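Capsid protein (Infectious hypodermal and hematopoietic necrosis virus, PDB 3N7X) builds the 60-subunit icosahedral shell of a shrimp-infecting densovirus and binds calcium ions where neighbouring subunits meet. Local coordinates at residues Y84-S89 and W174-Q179; Q51-F56 and R284-F289; W78-L83 and G223-T228. One frame throughout, in Å; residues are numbered along the deposited sequence.

The three contacts are nested along the chain: contact 2 closes the longest loop, contact 3 lies within it, and contact 1 lies within contact 3. Contact 2 pairs strands 45-59 and 281-296 of one barrel sheet. The other two gather connections beside that sheet, and helix 80-83 of contact 3 runs directly into strand 84-86 of contact 1. Centres lie about 11 Å apart for contacts 1 and 2, 13 Å for contacts 1 and 3, and 18 Å for contacts 2 and 3. Contacts 1 and 2 each supply a backbone oxygen to the same calcium ion, tying connection and sheet together at a subunit boundary; contact 3 lies within the subunit.

Contact 1 (Y84-S89 and W174-Q179); sequences YGLKSS and WIQNPQ. With CA (calcium ion), chain B.
The ring of Tyr84 turns from 174-179, and the residue meets Ile175 through its root, CB lying 3.8 Å from Ile175 CD1. Its hydroxyl reaches the carbonyl of Ile225, with which it hydrogen-bonds. On the other segment the indole of Trp174 carries Gln179 CG over the centre of one face, 3.6 Å above the plane, and packs edge-to-face with Trp78. Neither ring makes the joint, which is aliphatic. Leu86 and Ile175 run antiparallel, flank against flank, and the closest pair is Leu86 CD2 with Ile175 CG2 at 3.6 Å. Placing CG1 beside the backbone N (chi1 -68°) sends that branch of Ile175 to Tyr84 and Gly85, while CG2 faces Leu86. The other methyl of Leu86, CD1, rests 4.0 Å from CG of Gln176, whose chain lies roughly perpendicular to that of the leucine. In jelly-roll terms, strand 84-86 and helix 171-176 probably belong to the CD and EF connections, here packed together. Calcium sits at the helix end, bound by Gln176 O at 2.4 Å, with Tyr55 O, three waters and Glu191 OE2 of a neighbouring subunit completing its shell. Two of these waters are themselves held in place: one donates to Ile175 O, 3.2 Å away, and another to Asn177 OD1, which also accepts a hydrogen bond from Glu57 N.

Contact 2 (Q51-F56 and R284-F289); sequences QTRRYF and RVQADF. With CA (calcium ion), chain B.
Tyr55 and Arg284 lie on diagonally related positions of the two strands, and the guanidinium comes over one face of the phenol ring, the two planes 35° apart. Arg284 CZ stands 3.9 Å from the centroid of the Tyr55 ring, a cation-pi arrangement by the position of CZ; the detailed fit is doubtful, because NH2 is modelled too close to the ring. Arg284 gets there on an extended chain with CG anti to the backbone N (chi1 161°). The Tyr55 hydroxyl points onward to Glu150 and Arg267 of a neighbouring subunit. On the same side of the sheet, Arg53 and Gln286 run side by side, and Gln286 NE2 donates in its amide plane to the syn lone pair of Asp288 OD1 (2.9 Å).

Six backbone hydrogen bonds hold the antiparallel strands, with Thr52-Phe289, Arg54-Ala287 and Phe56-Val285 as the hydrogen-bonded pairs; Ala287 N to Arg54 O measures 2.8 Å. The carbonyl of Tyr55 does not pair with 284-289, and its O binds the calcium ion at 2.4 Å instead. With strand 111-131 beyond 281-296 and 208-214 next, the order is consistent with the BIDG sheet of a viral jelly roll.

The other face, with Arg54, Phe56, Ala287 and Phe289, is built round two phenyl rings. Arg54 reaches across Phe289, its CZ 4.8 Å from the centroid of the Phe289 ring and over its face, while NH2 hydrogen-bonds to Leu81 O. Phe56 meets Phe289 rim to rim, planes at 79°, with CZ to CZ of the two residues 3.6 Å; Ala287 CB packs 3.6 Å from Phe56 CE2.

Contact 3 (W78-L83 and G223-T228); sequences WMNLYL and GEIPTT
Ile225 splits its two branches between different partners: with CG1 beside the backbone N (chi1 -76°), the CG1-CD1 arm is directed at Met79 and Leu83, whereas CG2 is sent to Asn80. The chain of Met79 is extended as far as SD and then bends (chi3 67°), which brings its terminal methyl back over that arm. This is an irregular connection packed against a short helix: 223-228 belongs to the long stretch between strands 220-221 and 264-268, probably within the GH connection of the jelly roll, and helix 80-83 follows strand 70-74, so it probably lies in the CD connection.

Ile225 carries most of the contact on the 223-228 side. Met79 CE touches Ile225 CD1 at 4.1 Å and Leu83 CD2 comes to 3.9 Å from Ile225 CG1, both side chains set nearly square to that of Ile225. Met106 of helix 97-109 and Trp111 of strand 111-131 also touch Ile225, so the isoleucine is buried among several elements. Its backbone N donates a hydrogen bond to the hydroxyl of Tyr99.

The third partner is polar. The CG2 methyl of Ile225 sits over one face of the Asn80 amide, 3.3 Å from Asn80 ND2, and the same ND2 lies 2.8 Å from Pro226 O. Asn80 OD1 accepts a hydrogen bond from Thr231 N, in keeping with the modelled orientation of the amide. A weak hydrogen bond runs from ND2 to Gly229 O. Backbone bonds fix the turn that presents these side chains: Leu81 N donates to Trp78 O at 3.0 Å, and Met79 O accepts twice, from Tyr82 N at 2.9 Å and from Leu83 N at 3.1 Å.

Contact 1 (Y84-S89 and W174-Q179)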
loop_
_atom_site.group_PDB
_atom_site.type_symbol
_atom_site.label_atom_id
_atom_site.label_comp_id
_atom_site.label_asym_id
_atom_site.label_seq_id
_atom_site.Cartn_x
_atom_site.Cartn_y
_atom_site.Cartn_z
ATOM N N TYR A 84 88.381 -25.748 39.510
ATOM C CA TYR A 84 89.673 -26.394 39.299
ATOM C C TYR A 84 89.574 -27.396 38.165
ATOM O O TYR A 84 88.480 -27.813 37.782
ATOM C CB TYR A 84 90.121 -27.131 40.560
ATOM C CG TYR A 84 90.634 -26.231 41.650
ATOM C CD1 TYR A 84 91.988 -25.907 41.731
ATOM C CD2 TYR A 84 89.765 -25.691 42.599
ATOM C CE1 TYR A 84 92.468 -25.065 42.737
ATOM C CE2 TYR A 84 90.231 -24.850 43.607
ATOM C CZ TYR A 84 91.582 -24.541 43.673
ATOM O OH TYR A 84 92.048 -23.720 44.676
ATOM N N GLY A 85 90.732 -27.778 37.641
ATOM C CA GLY A 85 90.801 -28.758 36.574
ATOM C C GLY A 85 92.058 -29.582 36.786
ATOM O O GLY A 85 92.622 -29.580 37.882
ATOM N N LEU A 86 92.508 -30.278 35.748
ATOM C CA LEU A 86 93.712 -31.090 35.858
ATOM C C LEU A 86 94.866 -30.522 35.049
ATOM O O LEU A 86 94.681 -30.088 33.914
ATOM C CB LEU A 86 93.437 -32.520 35.395
ATOM C CG LEU A 86 92.427 -33.297 36.235
ATOM C CD1 LEU A 86 92.310 -34.715 35.701
ATOM C CD2 LEU A 86 92.870 -33.305 37.692
ATOM N N LYS A 87 96.054 -30.526 35.650
ATOM C CA LYS A 87 97.273 -30.049 35.007
ATOM C C LYS A 87 97.638 -31.155 34.005
ATOM O O LYS A 87 97.699 -32.330 34.373
ATOM C CB LYS A 87 98.360 -29.899 36.070
ATOM C CG LYS A 87 99.595 -29.120 35.675
ATOM C CD LYS A 87 100.652 -29.314 36.756
ATOM C CE LYS A 87 101.883 -28.455 36.536
ATOM N NZ LYS A 87 101.609 -27.034 36.872
ATOM N N SER A 88 97.879 -30.789 32.750
ATOM C CA SER A 88 98.180 -31.779 31.717
ATOM C C SER A 88 99.417 -32.640 31.946
ATOM O O SER A 88 99.468 -33.794 31.513
ATOM C CB SER A 88 98.300 -31.097 30.350
ATOM O OG SER A 88 99.470 -30.305 30.269
ATOM N N SER A 89 100.413 -32.089 32.626
ATOM C CA SER A 89 101.644 -32.826 32.860
ATOM C C SER A 89 101.571 -33.934 33.904
ATOM O O SER A 89 102.133 -35.005 33.698
ATOM C CB SER A 89 102.775 -31.859 33.218
ATOM O OG SER A 89 102.467 -31.100 34.374
ATOM N N TRP A 174 89.219 -36.532 43.391
ATOM C CA TRP A 174 87.814 -36.208 43.184
ATOM C C TRP A 174 87.564 -35.655 41.784
ATOM O O TRP A 174 86.539 -35.945 41.169
ATOM C CB TRP A 174 87.336 -35.192 44.218
ATOM C CG TRP A 174 87.077 -35.771 45.574
ATOM C CD1 TRP A 174 87.831 -35.595 46.698
ATOM C CD2 TRP A 174 85.951 -36.562 45.968
ATOM N NE1 TRP A 174 87.240 -36.217 47.768
ATOM C CE2 TRP A 174 86.084 -36.820 47.348
ATOM C CE3 TRP A 174 84.838 -37.074 45.288
ATOM C CZ2 TRP A 174 85.145 -37.565 48.067
ATOM C CZ3 TRP A 174 83.900 -37.818 46.003
ATOM C CH2 TRP A 174 84.062 -38.054 47.380
ATOM N N ILE A 175 88.492 -34.851 41.282
ATOM C CA ILE A 175 88.337 -34.296 39.949
ATOM C C ILE A 175 88.473 -35.429 38.939
ATOM O O ILE A 175 87.772 -35.473 37.930
ATOM C CB ILE A 175 89.406 -33.228 39.665
ATOM C CG1 ILE A 175 89.158 -32.009 40.551
ATOM C CG2 ILE A 175 89.381 -32.838 38.196
ATOM C CD1 ILE A 175 90.134 -30.875 40.319
ATOM N N GLN A 176 89.380 -36.353 39.223
ATOM C CA GLN A 176 89.605 -37.485 38.339
ATOM C C GLN A 176 88.385 -38.399 38.274
ATOM O O GLN A 176 88.045 -38.925 37.210
ATOM C CB GLN A 176 90.816 -38.291 38.818
ATOM C CG GLN A 176 92.157 -37.787 38.297
ATOM C CD GLN A 176 93.324 -38.123 39.227
ATOM O OE1 GLN A 176 93.372 -39.200 39.829
ATOM N NE2 GLN A 176 94.276 -37.200 39.339
ATOM N N ASN A 177 87.710 -38.566 39.406
ATOM C CA ASN A 177 86.574 -39.474 39.446
ATOM C C ASN A 177 85.828 -39.402 40.773
ATOM O O ASN A 177 86.369 -38.951 41.785
ATOM C CB ASN A 177 87.098 -40.912 39.264
ATOM C CG ASN A 177 86.045 -41.874 38.738
ATOM O OD1 ASN A 177 85.848 -41.995 37.525
ATOM N ND2 ASN A 177 85.364 -42.562 39.647
ATOM N N PRO A 178 84.554 -39.816 40.775
ATOM C CA PRO A 178 83.793 -39.799 42.025
ATOM C C PRO A 178 84.499 -40.831 42.905
ATOM O O PRO A 178 84.936 -41.870 42.408
ATOM C CB PRO A 178 82.410 -40.263 41.584
ATOM C CG PRO A 178 82.300 -39.661 40.209
ATOM C CD PRO A 178 83.657 -39.947 39.610
ATOM N N GLN A 179 84.622 -40.552 44.197
ATOM C CA GLN A 179 85.314 -41.466 45.101
ATOM C C GLN A 179 84.379 -42.317 45.955
ATOM O O GLN A 179 83.223 -41.953 46.186
ATOM C CB GLN A 179 86.261 -40.666 45.997
ATOM C CG GLN A 179 87.314 -39.898 45.217
ATOM C CD GLN A 179 88.174 -40.815 44.363
ATOM O OE1 GLN A 179 88.773 -41.764 44.868
ATOM N NE2 GLN A 179 88.241 -40.536 43.065
HETATM CA CA CA B . 88.675 -39.309 34.983
HETATM O O HOH W 1 88.230 -36.946 35.177
HETATM O O HOH W 2 88.195 -41.351 36.109
HETATM O O HOH W 3 89.210 -41.194 33.573
#

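Contact 2 (Q51-F56 and R284-F289)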
loop_
_atom_site.group_PDB
_atom_site.type_symbol
_atom_site.label_atom_id
_atom_site.label_comp_id
_atom_site.label_asym_id
_atom_site.label_seq_id
_atom_site.Cartn_x
_atom_site.Cartn_y
_atom_site.Cartn_z
ATOM N N GLN A 51 82.922 -24.247 32.510
ATOM C CA GLN A 51 82.498 -25.431 31.769
ATOM C C GLN A 51 83.669 -26.374 31.575
ATOM O O GLN A 51 84.794 -25.926 31.358
ATOM C CB GLN A 51 81.959 -25.031 30.393
ATOM C CG GLN A 51 80.829 -24.025 30.434
ATOM C CD GLN A 51 80.555 -23.390 29.083
ATOM O OE1 GLN A 51 81.468 -22.901 28.418
ATOM N NE2 GLN A 51 79.288 -23.382 28.677
ATOM N N THR A 52 83.406 -27.677 31.654
ATOM C CA THR A 52 84.449 -28.676 31.453
ATOM C C THR A 52 83.836 -30.050 31.176
ATOM O O THR A 52 82.634 -30.245 31.356
ATOM C CB THR A 52 85.387 -28.775 32.680
ATOM O OG1 THR A 52 86.554 -29.534 32.328
ATOM C CG2 THR A 52 84.680 -29.460 33.853
ATOM N N ARG A 53 84.663 -30.995 30.732
ATOM C CA ARG A 53 84.195 -32.347 30.440
ATOM C C ARG A 53 85.169 -33.354 31.050
ATOM O O ARG A 53 86.374 -33.120 31.062
ATOM C CB ARG A 53 84.107 -32.569 28.929
ATOM C CG ARG A 53 83.525 -31.404 28.136
ATOM C CD ARG A 53 83.332 -31.821 26.684
ATOM N NE ARG A 53 83.105 -30.700 25.780
ATOM C CZ ARG A 53 84.073 -29.965 25.239
ATOM N NH1 ARG A 53 85.343 -30.228 25.512
ATOM N NH2 ARG A 53 83.770 -28.976 24.405
ATOM N N ARG A 54 84.652 -34.478 31.538
ATOM C CA ARG A 54 85.496 -35.493 32.165
ATOM C C ARG A 54 85.050 -36.916 31.858
ATOM O O ARG A 54 83.936 -37.135 31.372
ATOM C CB ARG A 54 85.494 -35.285 33.680
ATOM C CG ARG A 54 86.059 -33.946 34.073
ATOM C CD ARG A 54 85.851 -33.593 35.525
ATOM N NE ARG A 54 86.492 -32.307 35.789
ATOM C CZ ARG A 54 86.253 -31.535 36.847
ATOM N NH1 ARG A 54 85.377 -31.910 37.772
ATOM N NH2 ARG A 54 86.882 -30.373 36.963
ATOM N N TYR A 55 85.932 -37.879 32.129
ATOM C CA TYR A 55 85.612 -39.291 31.937
ATOM C C TYR A 55 85.543 -39.910 33.324
ATOM O O TYR A 55 86.436 -39.683 34.151
ATOM C CB TYR A 55 86.704 -40.053 31.181
ATOM C CG TYR A 55 86.990 -39.639 29.759
ATOM C CD1 TYR A 55 85.965 -39.445 28.836
ATOM C CD2 TYR A 55 88.308 -39.507 29.319
ATOM C CE1 TYR A 55 86.250 -39.129 27.506
ATOM C CE2 TYR A 55 88.602 -39.196 27.999
ATOM C CZ TYR A 55 87.574 -39.008 27.095
ATOM O OH TYR A 55 87.882 -38.706 25.788
ATOM N N PHE A 56 84.495 -40.687 33.578
ATOM C CA PHE A 56 84.346 -41.369 34.857
ATOM C C PHE A 56 84.192 -42.862 34.593
ATOM O O PHE A 56 83.607 -43.264 33.577
ATOM C CB PHE A 56 83.105 -40.884 35.616
ATOM C CG PHE A 56 83.202 -39.473 36.134
ATOM C CD1 PHE A 56 84.436 -38.863 36.333
ATOM C CD2 PHE A 56 82.045 -38.775 36.486
ATOM C CE1 PHE A 56 84.517 -37.579 36.877
ATOM C CE2 PHE A 56 82.113 -37.492 37.032
ATOM C CZ PHE A 56 83.352 -36.892 37.228
ATOM N N ARG A 284 82.190 -46.717 31.587
ATOM C CA ARG A 284 82.819 -45.409 31.485
ATOM C C ARG A 284 81.806 -44.461 30.874
ATOM O O ARG A 284 81.125 -44.803 29.907
ATOM C CB ARG A 284 84.054 -45.463 30.595
ATOM C CG ARG A 284 84.499 -44.102 30.056
ATOM C CD ARG A 284 85.752 -44.319 29.259
ATOM N NE ARG A 284 86.203 -43.206 28.426
ATOM C CZ ARG A 284 85.502 -42.660 27.442
ATOM N NH1 ARG A 284 84.286 -43.094 27.160
ATOM N NH2 ARG A 284 86.056 -41.733 26.682
ATOM N N VAL A 285 81.710 -43.268 31.438
ATOM C CA VAL A 285 80.770 -42.282 30.932
ATOM C C VAL A 285 81.478 -40.955 30.752
ATOM O O VAL A 285 82.600 -40.773 31.221
ATOM C CB VAL A 285 79.591 -42.061 31.919
ATOM C CG1 VAL A 285 78.913 -43.381 32.235
ATOM C CG2 VAL A 285 80.097 -41.398 33.192
ATOM N N GLN A 286 80.821 -40.036 30.054
ATOM C CA GLN A 286 81.362 -38.701 29.868
ATOM C C GLN A 286 80.529 -37.841 30.805
ATOM O O GLN A 286 79.318 -38.036 30.922
ATOM C CB GLN A 286 81.184 -38.211 28.431
ATOM C CG GLN A 286 81.853 -36.865 28.194
ATOM C CD GLN A 286 81.651 -36.335 26.790
ATOM O OE1 GLN A 286 81.760 -37.076 25.813
ATOM N NE2 GLN A 286 81.370 -35.039 26.680
ATOM N N ALA A 287 81.170 -36.904 31.488
ATOM C CA ALA A 287 80.449 -36.044 32.410
ATOM C C ALA A 287 80.753 -34.587 32.109
ATOM O O ALA A 287 81.901 -34.153 32.203
ATOM C CB ALA A 287 80.835 -36.382 33.844
ATOM N N ASP A 288 79.722 -33.837 31.738
ATOM C CA ASP A 288 79.889 -32.426 31.427
ATOM C C ASP A 288 79.438 -31.589 32.620
ATOM O O ASP A 288 78.343 -31.786 33.153
ATOM C CB ASP A 288 79.101 -32.072 30.160
ATOM C CG ASP A 288 79.583 -32.854 28.931
ATOM O OD1 ASP A 288 80.756 -33.303 28.923
ATOM O OD2 ASP A 288 78.794 -33.011 27.968
ATOM N N PHE A 289 80.303 -30.667 33.037
ATOM C CA PHE A 289 80.054 -29.805 34.189
ATOM C C PHE A 289 79.915 -28.346 33.824
ATOM O O PHE A 289 80.523 -27.876 32.862
ATOM C CB PHE A 289 81.215 -29.893 35.182
ATOM C CG PHE A 289 81.350 -31.221 35.858
ATOM C CD1 PHE A 289 80.990 -31.371 37.195
ATOM C CD2 PHE A 289 81.868 -32.319 35.174
ATOM C CE1 PHE A 289 81.147 -32.599 37.846
ATOM C CE2 PHE A 289 82.028 -33.549 35.811
ATOM C CZ PHE A 289 81.668 -33.689 37.151
HETATM CA CA CA B . 88.675 -39.309 34.983
HETATM O O HOH W 3 89.210 -41.194 33.573
HETATM O O HOH W 2 88.195 -41.351 36.109
HETATM O O HOH W 1 88.230 -36.946 35.177
#

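Contact 3 (W78-L83 and G223-T228)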
loop_
_atom_site.group_PDB
_atom_site.type_symbol
_atom_site.label_atom_id
_atom_site.label_comp_id
_atom_site.label_asym_id
_atom_site.label_seq_id
_atom_site.Cartn_x
_atom_site.Cartn_y
_atom_site.Cartn_z
ATOM N N TRP A 78 80.238 -29.215 45.627
ATOM C CA TRP A 78 81.611 -28.766 45.864
ATOM C C TRP A 78 82.065 -27.835 44.751
ATOM O O TRP A 78 82.324 -28.276 43.631
ATOM C CB TRP A 78 82.568 -29.958 45.936
ATOM C CG TRP A 78 82.434 -30.800 47.170
ATOM C CD1 TRP A 78 81.436 -30.743 48.105
ATOM C CD2 TRP A 78 83.317 -31.850 47.589
ATOM N NE1 TRP A 78 81.644 -31.693 49.078
ATOM C CE2 TRP A 78 82.790 -32.386 48.786
ATOM C CE3 TRP A 78 84.503 -32.391 47.067
ATOM C CZ2 TRP A 78 83.408 -33.439 49.472
ATOM C CZ3 TRP A 78 85.117 -33.440 47.748
ATOM C CH2 TRP A 78 84.568 -33.952 48.939
ATOM N N MET A 79 82.165 -26.547 45.058
ATOM C CA MET A 79 82.597 -25.567 44.068
ATOM C C MET A 79 83.953 -25.927 43.473
ATOM O O MET A 79 84.240 -25.616 42.318
ATOM C CB MET A 79 82.672 -24.181 44.705
ATOM C CG MET A 79 81.325 -23.619 45.107
ATOM S SD MET A 79 81.453 -22.011 45.911
ATOM C CE MET A 79 82.045 -20.980 44.558
ATOM N N ASN A 80 84.778 -26.593 44.272
ATOM C CA ASN A 80 86.113 -26.982 43.849
ATOM C C ASN A 80 86.114 -27.794 42.563
ATOM O O ASN A 80 87.049 -27.702 41.770
ATOM C CB ASN A 80 86.792 -27.787 44.955
ATOM C CG ASN A 80 86.662 -27.130 46.311
ATOM O OD1 ASN A 80 85.557 -27.002 46.849
ATOM N ND2 ASN A 80 87.789 -26.701 46.874
ATOM N N LEU A 81 85.069 -28.589 42.355
ATOM C CA LEU A 81 84.996 -29.419 41.159
ATOM C C LEU A 81 84.809 -28.613 39.888
ATOM O O LEU A 81 85.060 -29.114 38.796
ATOM C CB LEU A 81 83.858 -30.433 41.282
ATOM C CG LEU A 81 83.968 -31.483 42.393
ATOM C CD1 LEU A 81 82.769 -32.409 42.319
ATOM C CD2 LEU A 81 85.260 -32.281 42.248
ATOM N N TYR A 82 84.381 -27.362 40.021
ATOM C CA TYR A 82 84.145 -26.520 38.852
ATOM C C TYR A 82 85.222 -25.466 38.617
ATOM O O TYR A 82 85.526 -25.135 37.474
ATOM C CB TYR A 82 82.795 -25.813 38.982
ATOM C CG TYR A 82 81.627 -26.728 39.280
ATOM C CD1 TYR A 82 80.835 -27.253 38.251
ATOM C CD2 TYR A 82 81.299 -27.056 40.598
ATOM C CE1 TYR A 82 79.742 -28.079 38.533
ATOM C CE2 TYR A 82 80.216 -27.877 40.889
ATOM C CZ TYR A 82 79.444 -28.381 39.857
ATOM O OH TYR A 82 78.365 -29.176 40.163
ATOM N N LEU A 83 85.788 -24.931 39.695
ATOM C CA LEU A 83 86.814 -23.894 39.583
ATOM C C LEU A 83 88.222 -24.437 39.353
ATOM O O LEU A 83 89.145 -23.681 39.042
ATOM C CB LEU A 83 86.790 -23.003 40.829
ATOM C CG LEU A 83 85.773 -21.856 40.826
ATOM C CD1 LEU A 83 84.428 -22.341 40.329
ATOM C CD2 LEU A 83 85.655 -21.280 42.223
ATOM N N GLY A 223 86.091 -14.905 50.320
ATOM C CA GLY A 223 87.129 -15.915 50.424
ATOM C C GLY A 223 87.396 -16.680 49.146
ATOM O O GLY A 223 86.578 -16.687 48.228
ATOM N N GLU A 224 88.556 -17.326 49.087
ATOM C CA GLU A 224 88.927 -18.116 47.920
ATOM C C GLU A 224 88.375 -19.522 48.101
ATOM O O GLU A 224 87.835 -19.860 49.155
ATOM C CB GLU A 224 90.448 -18.238 47.794
ATOM C CG GLU A 224 91.247 -16.980 48.059
ATOM C CD GLU A 224 92.746 -17.216 47.898
ATOM O OE1 GLU A 224 93.232 -18.284 48.341
ATOM O OE2 GLU A 224 93.439 -16.335 47.340
ATOM N N ILE A 225 88.507 -20.335 47.061
ATOM C CA ILE A 225 88.084 -21.723 47.124
ATOM C C ILE A 225 89.411 -22.471 47.069
ATOM O O ILE A 225 89.970 -22.703 45.996
ATOM C CB ILE A 225 87.173 -22.114 45.934
ATOM C CG1 ILE A 225 85.763 -21.546 46.142
ATOM C CG2 ILE A 225 87.059 -23.632 45.836
ATOM C CD1 ILE A 225 85.684 -20.056 46.141
ATOM N N PRO A 226 89.941 -22.841 48.244
ATOM C CA PRO A 226 91.209 -23.553 48.402
ATOM C C PRO A 226 91.263 -24.942 47.798
ATOM O O PRO A 226 90.267 -25.489 47.336
ATOM C CB PRO A 226 91.394 -23.580 49.912
ATOM C CG PRO A 226 89.992 -23.778 50.380
ATOM C CD PRO A 226 89.231 -22.771 49.534
ATOM N N THR A 227 92.456 -25.507 47.832
ATOM C CA THR A 227 92.711 -26.823 47.296
ATOM C C THR A 227 92.671 -27.841 48.430
ATOM O O THR A 227 92.681 -29.050 48.207
ATOM C CB THR A 227 94.099 -26.843 46.654
ATOM O OG1 THR A 227 94.286 -28.081 45.973
ATOM C CG2 THR A 227 95.180 -26.699 47.723
ATOM N N THR A 228 92.605 -27.326 49.650
ATOM C CA THR A 228 92.623 -28.149 50.851
ATOM C C THR A 228 91.276 -28.636 51.376
ATOM O O THR A 228 91.190 -29.715 51.963
ATOM C CB THR A 228 93.304 -27.383 51.978
ATOM O OG1 THR A 228 92.483 -26.268 52.351
ATOM C CG2 THR A 228 94.658 -26.859 51.511
#